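Local coordinates for protein glycerophosphodiester phosphodiesterase (Parabacteroides distasonis, PDB 3NO3) that belongs to the glycerophosphoryl diester phosphodiesterase family, a TIM-barrel fold, and holds a magnesium ion in the model, at residues Tyr179-Leu182 against Gln183-Asp187; Gln21-Ile24 against Arg25-Glu28; Leu82-Leu85 against Glu86-Leu89; His43-Ala46 against Asp47-Val51. One frame throughout, in Å; residues are numbered along the deposited sequence. Where two conformers were deposited one is given.

Contact 1. Residues Tyr179-Leu182 against Gln183-Asp187; sequences YKVL and QSHPD
Y179 O takes the amide of Q183 (N to O 2.9 Å) and K180 O that of S184, the i to i+4 bonds of the short helix 179-184, which gives out at H185. The hydroxyl of S184 folds back on the same turn: with OG beside its own backbone N (chi1 -64°), it gives a second bond to the carbonyl of K180, S184 OG to K180 O 2.9 Å. The two donors of S184 come to that oxygen from opposite faces of the carbonyl plane. V181 O also has two donors, the H185 amide at 2.8 Å (N to O) and, weakly, ND1 of the H185 ring, which presents its edge. Further back, the carboxamide of Q183 runs alongside the ring of Y179 and stands almost square to it, 87° between planes; Q183 OE1 meets the ring's edge 3.8 Å from Y179 CD1, while NE2 is bonded to E212. L182 touches V201 of strand 198-202, and H185 stacks on W188. In the last turn, therefore, K180 O gains a full second donor from the S184 hydroxyl, and V181 O a weak one from H185, just beyond the helix.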
ATOM      1  N   TYR A 179      -2.290  -8.412 -11.193  1.00 23.57           N
ATOM      2  CA  TYR A 179      -2.248  -8.254 -12.635  1.00 25.96           C
ATOM      3  C   TYR A 179      -3.109  -9.248 -13.426  1.00 27.27           C
ATOM      4  O   TYR A 179      -3.692  -8.864 -14.429  1.00 29.59           O
ATOM      5  CB  TYR A 179      -0.800  -8.198 -13.173  1.00 26.52           C
ATOM      6  CG  TYR A 179       0.030  -9.436 -13.001  1.00 28.89           C
ATOM      7  CD1 TYR A 179      -0.007 -10.462 -13.936  1.00 33.54           C
ATOM      8  CD2 TYR A 179       0.938  -9.548 -11.949  1.00 32.20           C
ATOM      9  CE1 TYR A 179       0.828 -11.609 -13.795  1.00 35.39           C
ATOM     10  CE2 TYR A 179       1.755 -10.673 -11.806  1.00 32.35           C
ATOM     11  CZ  TYR A 179       1.680 -11.701 -12.719  1.00 35.49           C
ATOM     12  OH  TYR A 179       2.477 -12.806 -12.559  1.00 42.47           O
ATOM     13  N   LYS A 180      -3.220 -10.486 -12.966  1.00 28.23           N
ATOM     14  CA  LYS A 180      -4.033 -11.489 -13.676  1.00 30.45           C
ATOM     15  C   LYS A 180      -5.511 -11.197 -13.677  1.00 29.46           C
ATOM     16  O   LYS A 180      -6.212 -11.535 -14.654  1.00 30.05           O
ATOM     17  CB  LYS A 180      -3.769 -12.897 -13.145  1.00 31.80           C
ATOM     18  CG  LYS A 180      -2.356 -13.361 -13.488  1.00 36.83           C
ATOM     19  CD  LYS A 180      -2.085 -14.820 -13.095  1.00 42.87           C
ATOM     20  CE  LYS A 180      -0.846 -15.369 -13.809  1.00 46.19           C
ATOM     21  NZ  LYS A 180       0.083 -15.912 -12.807  1.00 49.50           N
ATOM     22  N   VAL A 181      -5.981 -10.534 -12.619  1.00 27.50           N
ATOM     23  CA  VAL A 181      -7.363 -10.063 -12.583  1.00 26.43           C
ATOM     24  C   VAL A 181      -7.603  -9.042 -13.709  1.00 27.06           C
ATOM     25  O   VAL A 181      -8.617  -9.135 -14.414  1.00 28.55           O
ATOM     26  CB  VAL A 181      -7.746  -9.457 -11.207  1.00 25.07           C
ATOM     27  CG1 VAL A 181      -9.153  -8.880 -11.237  1.00 22.08           C
ATOM     28  CG2 VAL A 181      -7.622 -10.532 -10.075  1.00 22.88           C
ATOM     29  N   LEU A 182      -6.670  -8.114 -13.894  1.00 26.21           N
ATOM     30  CA  LEU A 182      -6.818  -7.084 -14.921  1.00 27.56           C
ATOM     31  C   LEU A 182      -6.637  -7.651 -16.312  1.00 29.27           C
ATOM     32  O   LEU A 182      -7.330  -7.216 -17.235  1.00 29.62           O
ATOM     33  CB  LEU A 182      -5.899  -5.882 -14.657  1.00 26.86           C
ATOM     34  CG  LEU A 182      -6.172  -5.167 -13.330  1.00 25.09           C
ATOM     35  CD1 LEU A 182      -5.258  -4.011 -13.170  1.00 23.34           C
ATOM     36  CD2 LEU A 182      -7.649  -4.714 -13.180  1.00 23.03           C
ATOM     37  N   GLN A 183      -5.773  -8.657 -16.458  1.00 29.78           N
ATOM     38  CA  GLN A 183      -5.711  -9.433 -17.722  1.00 31.45           C
ATOM     39  C   GLN A 183      -7.002 -10.189 -18.011  1.00 32.10           C
ATOM     40  O   GLN A 183      -7.474 -10.169 -19.146  1.00 32.49           O
ATOM     41  CB  GLN A 183      -4.557 -10.417 -17.711  1.00 31.69           C
ATOM     42  CG  GLN A 183      -3.191  -9.748 -17.737  1.00 32.93           C
ATOM     43  CD  GLN A 183      -2.033 -10.729 -17.534  1.00 34.02           C
ATOM     44  OE1 GLN A 183      -2.156 -11.707 -16.806  1.00 33.62           O
ATOM     45  NE2 GLN A 183      -0.905 -10.461 -18.192  1.00 36.53           N
ATOM     46  N   SER A 184      -7.569 -10.838 -16.998  1.00 32.27           N
ATOM     47  CA  SER A 184      -8.870 -11.528 -17.117  1.00 33.29           C
ATOM     48  C   SER A 184     -10.080 -10.621 -17.336  1.00 32.89           C
ATOM     49  O   SER A 184     -11.055 -11.080 -17.902  1.00 33.27           O
ATOM     50  CB  SER A 184      -9.160 -12.360 -15.870  1.00 33.35           C
ATOM     51  OG  SER A 184      -8.205 -13.387 -15.750  1.00 36.49           O
ATOM     52  N   HIS A 185     -10.031  -9.387 -16.834  1.00 32.12           N
ATOM     53  CA  HIS A 185     -11.102  -8.382 -16.975  1.00 32.31           C
ATOM     54  C   HIS A 185     -10.492  -7.133 -17.620  1.00 33.14           C
ATOM     55  O   HIS A 185     -10.291  -6.105 -16.932  1.00 29.92           O
ATOM     56  CB  HIS A 185     -11.717  -8.034 -15.617  1.00 32.07           C
ATOM     57  CG  HIS A 185     -12.443  -9.172 -14.976  1.00 33.63           C
ATOM     58  ND1 HIS A 185     -11.828 -10.047 -14.102  1.00 33.42           N
ATOM     59  CD2 HIS A 185     -13.725  -9.594 -15.102  1.00 34.41           C
ATOM     60  CE1 HIS A 185     -12.713 -10.949 -13.702  1.00 33.84           C
ATOM     61  NE2 HIS A 185     -13.865 -10.704 -14.304  1.00 35.02           N
ATOM     62  N   PRO A 186     -10.179  -7.216 -18.953  1.00 34.58           N
ATOM     63  CA  PRO A 186      -9.417  -6.135 -19.609  1.00 35.26           C
ATOM     64  C   PRO A 186     -10.132  -4.782 -19.748  1.00 34.77           C
ATOM     65  O   PRO A 186      -9.441  -3.817 -20.041  1.00 35.24           O
ATOM     66  CB  PRO A 186      -9.059  -6.720 -21.001  1.00 36.77           C
ATOM     67  CG  PRO A 186     -10.119  -7.763 -21.245  1.00 37.10           C
ATOM     68  CD  PRO A 186     -10.493  -8.314 -19.896  1.00 36.17           C
ATOM     69  N   ASP A 187     -11.455  -4.717 -19.524  1.00 34.19           N
ATOM     70  CA  ASP A 187     -12.207  -3.448 -19.520  1.00 34.18           C
ATOM     71  C   ASP A 187     -12.301  -2.754 -18.173  1.00 31.49           C
ATOM     72  O   ASP A 187     -12.784  -1.625 -18.121  1.00 31.16           O
ATOM     73  CB  ASP A 187     -13.639  -3.630 -20.062  1.00 35.41           C
ATOM     74  CG  ASP A 187     -13.676  -3.920 -21.572  1.00 40.69           C
ATOM     75  OD1 ASP A 187     -12.605  -4.005 -22.255  1.00 42.16           O
ATOM     76  OD2 ASP A 187     -14.817  -4.040 -22.072  1.00 47.25           O
TER

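Contact 2. Residues Gln21-Ile24 against Arg25-Glu28; sequences QNSI and RSLE
S26 OG has two backbone partners: it accepts the amide of S23 (N to OG 3.1 Å, 163° at the hydrogen) and is also bonded to the carbonyl of R11. The return bond runs from S26 N to S23 OG, 2.9 Å, and the two together make a capping box, with S23 as the N-cap of helix 24-32. Both hydroxyls sit between their own backbone N and carbonyl carbon (chi1 68° for S23, 75° for S26), the rotation that turns each one to the other residue's amide. S23 OG has a further bond to the carbonyl of A20. Behind the cap the first helical bonds follow, L27 N to S23 O and E28 N to I24 O, the latter 2.9 Å. E28 then crosses the I24 side chain, its OE2 3.5 Å from the CG2 branch of I24 and in a salt bridge with R91. The amides of I24 and R25 go to the carboxylate of E80, which would place a negative charge at the positive end of the helix dipole. I24, S26 and L27 pack on Y88 of helix 85-94, while L27 also meets S38 and N22 meets F40 on strand 37-44, and N22 ND2 bonds the magnesium ligand D41.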
ATOM      1  N   GLN A  21      12.444  -5.134   3.214  1.00 18.06           N
ATOM      2  CA  GLN A  21      10.994  -4.890   3.072  1.00 17.96           C
ATOM      3  C   GLN A  21      10.440  -4.177   4.290  1.00 17.19           C
ATOM      4  O   GLN A  21      10.829  -4.491   5.433  1.00 16.33           O
ATOM      5  CB  GLN A  21      10.273  -6.238   2.845  1.00 18.95           C
ATOM      6  CG  GLN A  21      10.631  -6.852   1.518  1.00 17.90           C
ATOM      7  CD  GLN A  21      10.080  -8.256   1.308  1.00 24.63           C
ATOM      8  OE1 GLN A  21       9.104  -8.664   1.935  1.00 21.94           O
ATOM      9  NE2 GLN A  21      10.693  -8.984   0.379  1.00 26.74           N
ATOM     10  N   ASN A  22       9.537  -3.212   4.081  1.00 16.95           N
ATOM     11  CA  ASN A  22       8.783  -2.590   5.195  1.00 17.04           C
ATOM     12  C   ASN A  22       9.657  -1.975   6.283  1.00 17.07           C
ATOM     13  O   ASN A  22       9.408  -2.126   7.489  1.00 16.30           O
ATOM     14  CB  ASN A  22       7.764  -3.603   5.777  1.00 17.01           C
ATOM     15  CG  ASN A  22       6.514  -3.745   4.921  1.00 17.35           C
ATOM     16  OD1 ASN A  22       5.935  -2.754   4.570  1.00 19.56           O
ATOM     17  ND2 ASN A  22       6.072  -4.970   4.630  1.00 15.34           N
ATOM     18  N   SER A  23      10.719  -1.304   5.845  1.00 17.40           N
ATOM     19  CA  SER A  23      11.746  -0.767   6.747  1.00 17.38           C
ATOM     20  C   SER A  23      11.832   0.759   6.610  1.00 17.45           C
ATOM     21  O   SER A  23      11.302   1.358   5.665  1.00 18.84           O
ATOM     22  CB  SER A  23      13.107  -1.406   6.416  1.00 17.72           C
ATOM     23  OG  SER A  23      13.608  -1.018   5.158  1.00 16.90           O
ATOM     24  N   ILE A  24      12.519   1.372   7.558  1.00 18.89           N
ATOM     25  CA  ILE A  24      12.845   2.788   7.508  1.00 18.71           C
ATOM     26  C   ILE A  24      13.700   3.055   6.255  1.00 19.24           C
ATOM     27  O   ILE A  24      13.397   3.971   5.468  1.00 18.64           O
ATOM     28  CB  ILE A  24      13.567   3.224   8.776  1.00 19.94           C
ATOM     29  CG1 ILE A  24      12.617   3.099   9.998  1.00 20.07           C
ATOM     30  CG2 ILE A  24      14.250   4.630   8.555  1.00 18.48           C
ATOM     31  CD1 ILE A  24      11.364   3.992   9.995  1.00 17.31           C
ATOM     32  N   ARG A  25      14.679   2.175   5.992  1.00 19.49           N
ATOM     33  CA  ARG A  25      15.546   2.306   4.835  0.55 19.90           C
ATOM     34  C   ARG A  25      14.750   2.239   3.532  1.00 19.68           C
ATOM     35  O   ARG A  25      15.002   3.013   2.644  1.00 21.12           O
ATOM     36  CB  ARG A  25      16.637   1.232   4.890  0.55 20.36           C
ATOM     37  CG  ARG A  25      17.604   1.147   3.738  0.55 20.88           C
ATOM     38  CD  ARG A  25      18.582   2.270   3.575  0.55 22.52           C
ATOM     39  NE  ARG A  25      19.798   1.788   2.882  0.55 24.42           N
ATOM     40  CZ  ARG A  25      20.813   2.546   2.460  0.55 23.47           C
ATOM     41  NH1 ARG A  25      21.861   1.962   1.876  0.55 23.30           N
ATOM     42  NH2 ARG A  25      20.804   3.872   2.597  0.55 24.97           N
ATOM     43  N   SER A  26      13.776   1.324   3.432  1.00 19.08           N
ATOM     44  CA  SER A  26      13.004   1.184   2.176  1.00 17.98           C
ATOM     45  C   SER A  26      12.097   2.386   1.889  1.00 18.57           C
ATOM     46  O   SER A  26      11.961   2.796   0.734  1.00 18.29           O
ATOM     47  CB  SER A  26      12.257  -0.159   2.089  1.00 17.53           C
ATOM     48  OG  SER A  26      11.079  -0.247   2.922  1.00 14.41           O
ATOM     49  N   LEU A  27      11.531   2.951   2.951  1.00 17.29           N
ATOM     50  CA  LEU A  27      10.759   4.174   2.881  1.00 17.94           C
ATOM     51  C   LEU A  27      11.673   5.335   2.417  1.00 19.36           C
ATOM     52  O   LEU A  27      11.288   6.093   1.525  1.00 20.07           O
ATOM     53  CB  LEU A  27      10.155   4.493   4.246  1.00 17.02           C
ATOM     54  CG  LEU A  27       9.452   5.838   4.419  1.00 17.89           C
ATOM     55  CD1 LEU A  27       8.274   5.958   3.501  1.00 16.79           C
ATOM     56  CD2 LEU A  27       9.086   5.993   5.870  1.00 16.35           C
ATOM     57  N   GLU A  28      12.852   5.447   3.026  1.00 18.95           N
ATOM     58  CA  GLU A  28      13.822   6.497   2.657  1.00 20.17           C
ATOM     59  C   GLU A  28      14.276   6.368   1.214  1.00 20.92           C
ATOM     60  O   GLU A  28      14.335   7.364   0.475  1.00 21.24           O
ATOM     61  CB  GLU A  28      15.048   6.457   3.570  1.00 20.99           C
ATOM     62  CG  GLU A  28      14.804   6.849   5.047  1.00 19.87           C
ATOM     63  CD  GLU A  28      16.028   6.621   5.958  1.00 21.61           C
ATOM     64  OE1 GLU A  28      16.942   5.835   5.599  1.00 21.86           O
ATOM     65  OE2 GLU A  28      16.085   7.249   7.054  1.00 20.46           O
TER

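Contact 3. Residues Leu82-Leu85 against Glu86-Leu89; sequences LPTL and EQYL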
ATOM      1  N   LEU A  82      11.870  -4.093  14.421  1.00 19.43           N
ATOM      2  CA  LEU A  82      10.500  -4.051  13.943  1.00 18.89           C
ATOM      3  C   LEU A  82       9.955  -2.641  14.085  1.00 17.80           C
ATOM      4  O   LEU A  82       9.936  -2.160  15.193  1.00 19.34           O
ATOM      5  CB  LEU A  82       9.623  -5.009  14.761  1.00 18.87           C
ATOM      6  CG  LEU A  82       8.141  -5.077  14.420  1.00 18.84           C
ATOM      7  CD1 LEU A  82       7.935  -5.596  12.984  1.00 17.58           C
ATOM      8  CD2 LEU A  82       7.418  -5.953  15.460  1.00 19.32           C
ATOM      9  N   PRO A  83       9.498  -1.972  12.982  1.00 17.05           N
ATOM     10  CA  PRO A  83       9.036  -0.593  13.182  1.00 15.93           C
ATOM     11  C   PRO A  83       7.640  -0.529  13.793  1.00 14.79           C
ATOM     12  O   PRO A  83       6.760  -1.322  13.411  1.00 16.56           O
ATOM     13  CB  PRO A  83       8.980  -0.021  11.752  1.00 15.83           C
ATOM     14  CG  PRO A  83       9.814  -0.894  10.928  1.00 16.15           C
ATOM     15  CD  PRO A  83       9.662  -2.265  11.551  1.00 16.33           C
ATOM     16  N   THR A  84       7.419   0.412  14.689  1.00 14.46           N
ATOM     17  CA  THR A  84       6.042   0.806  15.012  1.00 14.70           C
ATOM     18  C   THR A  84       5.553   1.647  13.848  1.00 14.25           C
ATOM     19  O   THR A  84       6.354   2.258  13.111  1.00 15.06           O
ATOM     20  CB  THR A  84       5.912   1.581  16.326  1.00 13.93           C
ATOM     21  OG1 THR A  84       6.650   2.799  16.235  1.00 14.77           O
ATOM     22  CG2 THR A  84       6.440   0.754  17.541  1.00 15.05           C
ATOM     23  N   LEU A  85       4.238   1.699  13.681  1.00 14.02           N
ATOM     24  CA  LEU A  85       3.633   2.598  12.711  1.00 13.77           C
ATOM     25  C   LEU A  85       3.993   4.029  13.058  1.00 15.45           C
ATOM     26  O   LEU A  85       4.326   4.821  12.170  1.00 15.80           O
ATOM     27  CB  LEU A  85       2.106   2.453  12.661  1.00 13.95           C
ATOM     28  CG  LEU A  85       1.378   3.444  11.704  1.00 12.85           C
ATOM     29  CD1 LEU A  85       1.892   3.220  10.222  1.00 15.36           C
ATOM     30  CD2 LEU A  85      -0.214   3.310  11.846  1.00 11.38           C
ATOM     31  N   GLU A  86       3.966   4.367  14.346  1.00 14.96           N
ATOM     32  CA  GLU A  86       4.374   5.691  14.764  1.00 14.75           C
ATOM     33  C   GLU A  86       5.763   6.064  14.269  1.00 15.64           C
ATOM     34  O   GLU A  86       5.941   7.173  13.784  1.00 16.02           O
ATOM     35  CB  GLU A  86       4.362   5.794  16.277  1.00 15.67           C
ATOM     36  CG  GLU A  86       4.702   7.178  16.838  1.00 16.84           C
ATOM     37  CD  GLU A  86       4.828   7.214  18.361  1.00 18.01           C
ATOM     38  OE1 GLU A  86       5.242   6.182  18.976  1.00 17.41           O
ATOM     39  OE2 GLU A  86       4.536   8.322  18.941  1.00 19.73           O
ATOM     40  N   GLN A  87       6.726   5.175  14.450  1.00 15.42           N
ATOM     41  CA  GLN A  87       8.095   5.420  13.915  1.00 15.96           C
ATOM     42  C   GLN A  87       8.104   5.604  12.401  1.00 15.34           C
ATOM     43  O   GLN A  87       8.847   6.461  11.836  1.00 16.09           O
ATOM     44  CB  GLN A  87       9.023   4.256  14.264  1.00 16.44           C
ATOM     45  CG  GLN A  87       9.429   4.233  15.753  1.00 17.32           C
ATOM     46  CD  GLN A  87       9.888   2.896  16.245  1.00 18.19           C
ATOM     47  OE1 GLN A  87      10.042   1.931  15.475  1.00 20.66           O
ATOM     48  NE2 GLN A  87      10.157   2.829  17.538  1.00 18.55           N
ATOM     49  N   TYR A  88       7.311   4.792  11.719  1.00 14.73           N
ATOM     50  CA  TYR A  88       7.243   4.814  10.241  1.00 15.25           C
ATOM     51  C   TYR A  88       6.717   6.151   9.797  1.00 15.55           C
ATOM     52  O   TYR A  88       7.302   6.793   8.903  1.00 16.48           O
ATOM     53  CB  TYR A  88       6.380   3.650   9.684  1.00 15.00           C
ATOM     54  CG  TYR A  88       6.960   2.994   8.444  1.00 16.08           C
ATOM     55  CD1 TYR A  88       8.048   2.146   8.545  1.00 17.26           C
ATOM     56  CD2 TYR A  88       6.429   3.225   7.179  1.00 17.78           C
ATOM     57  CE1 TYR A  88       8.614   1.526   7.422  1.00 17.23           C
ATOM     58  CE2 TYR A  88       6.983   2.593   6.052  1.00 16.39           C
ATOM     59  CZ  TYR A  88       8.062   1.748   6.187  1.00 17.90           C
ATOM     60  OH  TYR A  88       8.634   1.177   5.057  1.00 17.39           O
ATOM     61  N   LEU A  89       5.655   6.611  10.469  1.00 15.18           N
ATOM     62  CA  LEU A  89       5.054   7.896  10.183  1.00 15.55           C
ATOM     63  C   LEU A  89       5.897   9.093  10.605  1.00 16.13           C
ATOM     64  O   LEU A  89       5.881  10.100   9.902  1.00 16.17           O
ATOM     65  CB  LEU A  89       3.649   7.978  10.815  1.00 15.11           C
ATOM     66  CG  LEU A  89       2.708   6.896  10.245  1.00 15.22           C
ATOM     67  CD1 LEU A  89       1.335   7.062  10.865  1.00 14.25           C
ATOM     68  CD2 LEU A  89       2.639   6.856   8.699  1.00 16.34           C
TER
HETATM   69  O   HOH W   1      11.807   0.086  16.153  1.00 29.20           O
HETATM   70  O   HOH W   2       6.871   4.176  18.502  1.00 13.21           O
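T84 holds OG1 between its backbone N and carbonyl carbon (chi1 62°), and Q87 sends CG back beside its own N (chi1 -74°) with the chain extended beyond, so that hydroxyl and carboxamide each arrive at the other residue's amide. Q87 N reaches T84 OG1 at 3.0 Å in a fairly straight bond. In exchange T84 N goes to Q87 OE1 at 3.1 Å, but this donor stands well above the plane of the amide, 63° out of it, and does not use a lone pair. The side chains meet closely here, with Q87 CG 3.2 Å from T84 OG1. This reciprocal pair is a capping box: T84 is the N-cap of helix 85-94 in the TIM-barrel fold, and the box closes the first turn where the incoming loop ends. A water links T84 OG1 to E86 OE1, donating to the carboxylate, whose OE2 makes a salt bridge with R126. Inside the turn the usual bonds take over, Y88 N to T84 O and L89 N to L85 O. On the side facing helix 110-126, L85 and L89 cross, L85 CG lying 3.7 Å from L89 CD1, and both lean on M123 of that helix. P83 CB lies 4.0 Å from Y88 CD1, meeting the tyrosine ring obliquely. The same ring also meets that of F40, on strand 37-44, with the two planes inclined to each other.

Contact 4. Residues His43-Ala46 against Asp47-Val51; sequences HLTA and DNVLV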
ATOM      1  N   HIS A  43      -0.174  -4.198  10.931  1.00 13.40           N
ATOM      2  CA  HIS A  43      -0.944  -5.052  11.849  1.00 13.87           C
ATOM      3  C   HIS A  43      -1.151  -4.336  13.196  1.00 13.54           C
ATOM      4  O   HIS A  43      -0.306  -3.548  13.625  1.00 14.59           O
ATOM      5  CB  HIS A  43      -0.174  -6.296  12.224  1.00 13.43           C
ATOM      6  CG  HIS A  43       0.222  -7.178  11.096  1.00 12.59           C
ATOM      7  ND1 HIS A  43      -0.470  -8.322  10.782  1.00 12.71           N
ATOM      8  CD2 HIS A  43       1.309  -7.155  10.287  1.00 12.60           C
ATOM      9  CE1 HIS A  43       0.138  -8.932   9.781  1.00 12.95           C
ATOM     10  NE2 HIS A  43       1.213  -8.239   9.452  1.00 14.07           N
ATOM     11  N   LEU A  44      -2.218  -4.712  13.871  1.00 13.09           N
ATOM     12  CA  LEU A  44      -2.551  -4.374  15.234  1.00 12.83           C
ATOM     13  C   LEU A  44      -2.157  -5.568  16.142  1.00 13.49           C
ATOM     14  O   LEU A  44      -2.665  -6.710  15.975  1.00 13.96           O
ATOM     15  CB  LEU A  44      -4.057  -4.056  15.365  1.00 12.86           C
ATOM     16  CG  LEU A  44      -4.505  -3.344  16.645  1.00 15.68           C
ATOM     17  CD1 LEU A  44      -3.872  -1.914  16.788  1.00 11.15           C
ATOM     18  CD2 LEU A  44      -6.095  -3.312  16.717  1.00  9.11           C
ATOM     19  N   THR A  45      -1.274  -5.301  17.108  1.00 12.66           N
ATOM     20  CA  THR A  45      -0.865  -6.291  18.114  1.00 13.13           C
ATOM     21  C   THR A  45      -2.041  -6.539  19.091  1.00 14.39           C
ATOM     22  O   THR A  45      -3.025  -5.790  19.080  1.00 13.63           O
ATOM     23  CB  THR A  45       0.386  -5.854  18.887  1.00 13.68           C
ATOM     24  OG1 THR A  45       0.064  -4.728  19.734  1.00 12.37           O
ATOM     25  CG2 THR A  45       1.606  -5.531  17.927  1.00 13.44           C
ATOM     26  N   ALA A  46      -1.935  -7.602  19.889  1.00 14.43           N
ATOM     27  CA  ALA A  46      -2.933  -7.969  20.904  1.00 15.78           C
ATOM     28  C   ALA A  46      -3.292  -6.800  21.827  1.00 15.68           C
ATOM     29  O   ALA A  46      -4.474  -6.597  22.188  1.00 14.89           O
ATOM     30  CB  ALA A  46      -2.418  -9.180  21.759  1.00 16.12           C
ATOM     31  N   ASP A  47      -2.249  -6.053  22.199  1.00 15.63           N
ATOM     32  CA  ASP A  47      -2.349  -4.850  23.017  1.00 16.67           C
ATOM     33  C   ASP A  47      -2.499  -3.530  22.252  1.00 15.94           C
ATOM     34  O   ASP A  47      -2.213  -2.461  22.801  1.00 15.13           O
ATOM     35  CB  ASP A  47      -1.200  -4.815  24.080  1.00 16.84           C
ATOM     36  CG  ASP A  47       0.184  -4.655  23.500  1.00 18.66           C
ATOM     37  OD1 ASP A  47       0.454  -5.043  22.334  1.00 17.28           O
ATOM     38  OD2 ASP A  47       1.056  -4.121  24.240  1.00 18.63           O
ATOM     39  N   ASN A  48      -2.999  -3.597  21.020  1.00 15.21           N
ATOM     40  CA  ASN A  48      -3.435  -2.443  20.226  1.00 14.83           C
ATOM     41  C   ASN A  48      -2.317  -1.453  19.833  1.00 14.35           C
ATOM     42  O   ASN A  48      -2.557  -0.274  19.713  1.00 15.03           O
ATOM     43  CB  ASN A  48      -4.624  -1.709  20.861  1.00 16.67           C
ATOM     44  CG  ASN A  48      -5.879  -2.566  20.954  1.00 17.03           C
ATOM     45  OD1 ASN A  48      -5.941  -3.680  20.454  1.00 18.57           O
ATOM     46  ND2 ASN A  48      -6.905  -2.017  21.591  1.00 20.87           N
ATOM     47  N   VAL A  49      -1.118  -1.979  19.586  1.00 14.44           N
ATOM     48  CA  VAL A  49      -0.012  -1.227  19.006  1.00 13.53           C
ATOM     49  C   VAL A  49       0.048  -1.566  17.515  1.00 13.18           C
ATOM     50  O   VAL A  49      -0.034  -2.745  17.113  1.00 13.04           O
ATOM     51  CB  VAL A  49       1.317  -1.516  19.695  1.00 12.42           C
ATOM     52  CG1 VAL A  49       2.501  -0.722  19.016  1.00 10.74           C
ATOM     53  CG2 VAL A  49       1.246  -1.218  21.207  1.00 13.72           C
ATOM     54  N   LEU A  50       0.134  -0.536  16.692  1.00 12.99           N
ATOM     55  CA  LEU A  50       0.234  -0.720  15.252  1.00 13.02           C
ATOM     56  C   LEU A  50       1.713  -0.870  14.886  1.00 12.57           C
ATOM     57  O   LEU A  50       2.514  -0.037  15.238  1.00 12.11           O
ATOM     58  CB  LEU A  50      -0.421   0.472  14.515  1.00 11.69           C
ATOM     59  CG  LEU A  50      -1.962   0.533  14.659  1.00 14.40           C
ATOM     60  CD1 LEU A  50      -2.435   1.913  14.321  1.00 13.96           C
ATOM     61  CD2 LEU A  50      -2.641  -0.518  13.741  1.00 10.27           C
ATOM     62  N   VAL A  51       2.033  -1.915  14.142  1.00 12.60           N
ATOM     63  CA  VAL A  51       3.418  -2.206  13.705  1.00 13.48           C
ATOM     64  C   VAL A  51       3.409  -2.486  12.225  1.00 14.20           C
ATOM     65  O   VAL A  51       2.347  -2.794  11.664  1.00 14.55           O
ATOM     66  CB  VAL A  51       4.008  -3.402  14.483  1.00 13.67           C
ATOM     67  CG1 VAL A  51       4.071  -3.092  16.009  1.00 11.78           C
ATOM     68  CG2 VAL A  51       3.167  -4.718  14.236  1.00 15.49           C
TER
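L44 lays its CD1 branch over the backbone of N48 and against L50, with L44 CD1 to L50 CD2 3.6 Å. The two leucines share one face of a beta hairpin, strands 37-44 and 50-52, closed by a type I turn from T45 to N48; the first strand is one of the parallel staves of the TIM barrel. Because CG of L44 lies opposite its backbone N (chi1 -165°), the isobutyl group folds over the turn, and helix 110-126 meets it with R112 and L119. H43 and V51 form the hydrogen-bonded pair, V51 N to H43 O 2.9 Å and H43 N to V51 O 3.0 Å, and put their side chains on the other face, where H43 ND1 bonds Q64. L44 and L50 are the non-hydrogen-bonded pair that follows. T45 N then bonds V49 O at 2.8 Å, nearly straight at 175°. At the turn, N48 N bonds T45 O from above the carbonyl plane. T45 OG1 is used twice: it accepts from V49 N at 3.0 Å and donates to D47, T45 OG1 to D47 OD1 2.6 Å. That short bond meets OD1 on its anti side, 30° out of the carboxylate plane, and the same oxygen also takes the amide of Y68.

In the fold
Contact 1 lies across the chain's centre from the other three, about 30 to 34 Å from each of them (centre to centre). Contacts 2 and 3 have centres about 10 Å apart and touch where the hydroxyl of Y88 reaches the carbonyl of S23, a weak bond between two helix N-termini. Contact 4 joins contact 3 through the L85 amide and the L50 carbonyl, L85 N to L50 O 2.9 Å, tying the hairpin to the start of helix 85-94. The magnesium ion, held by E39, D41 and E103, lies about 6 Å from the N22 side chain and about 9 Å from that of H43, against about 14 Å for Y179.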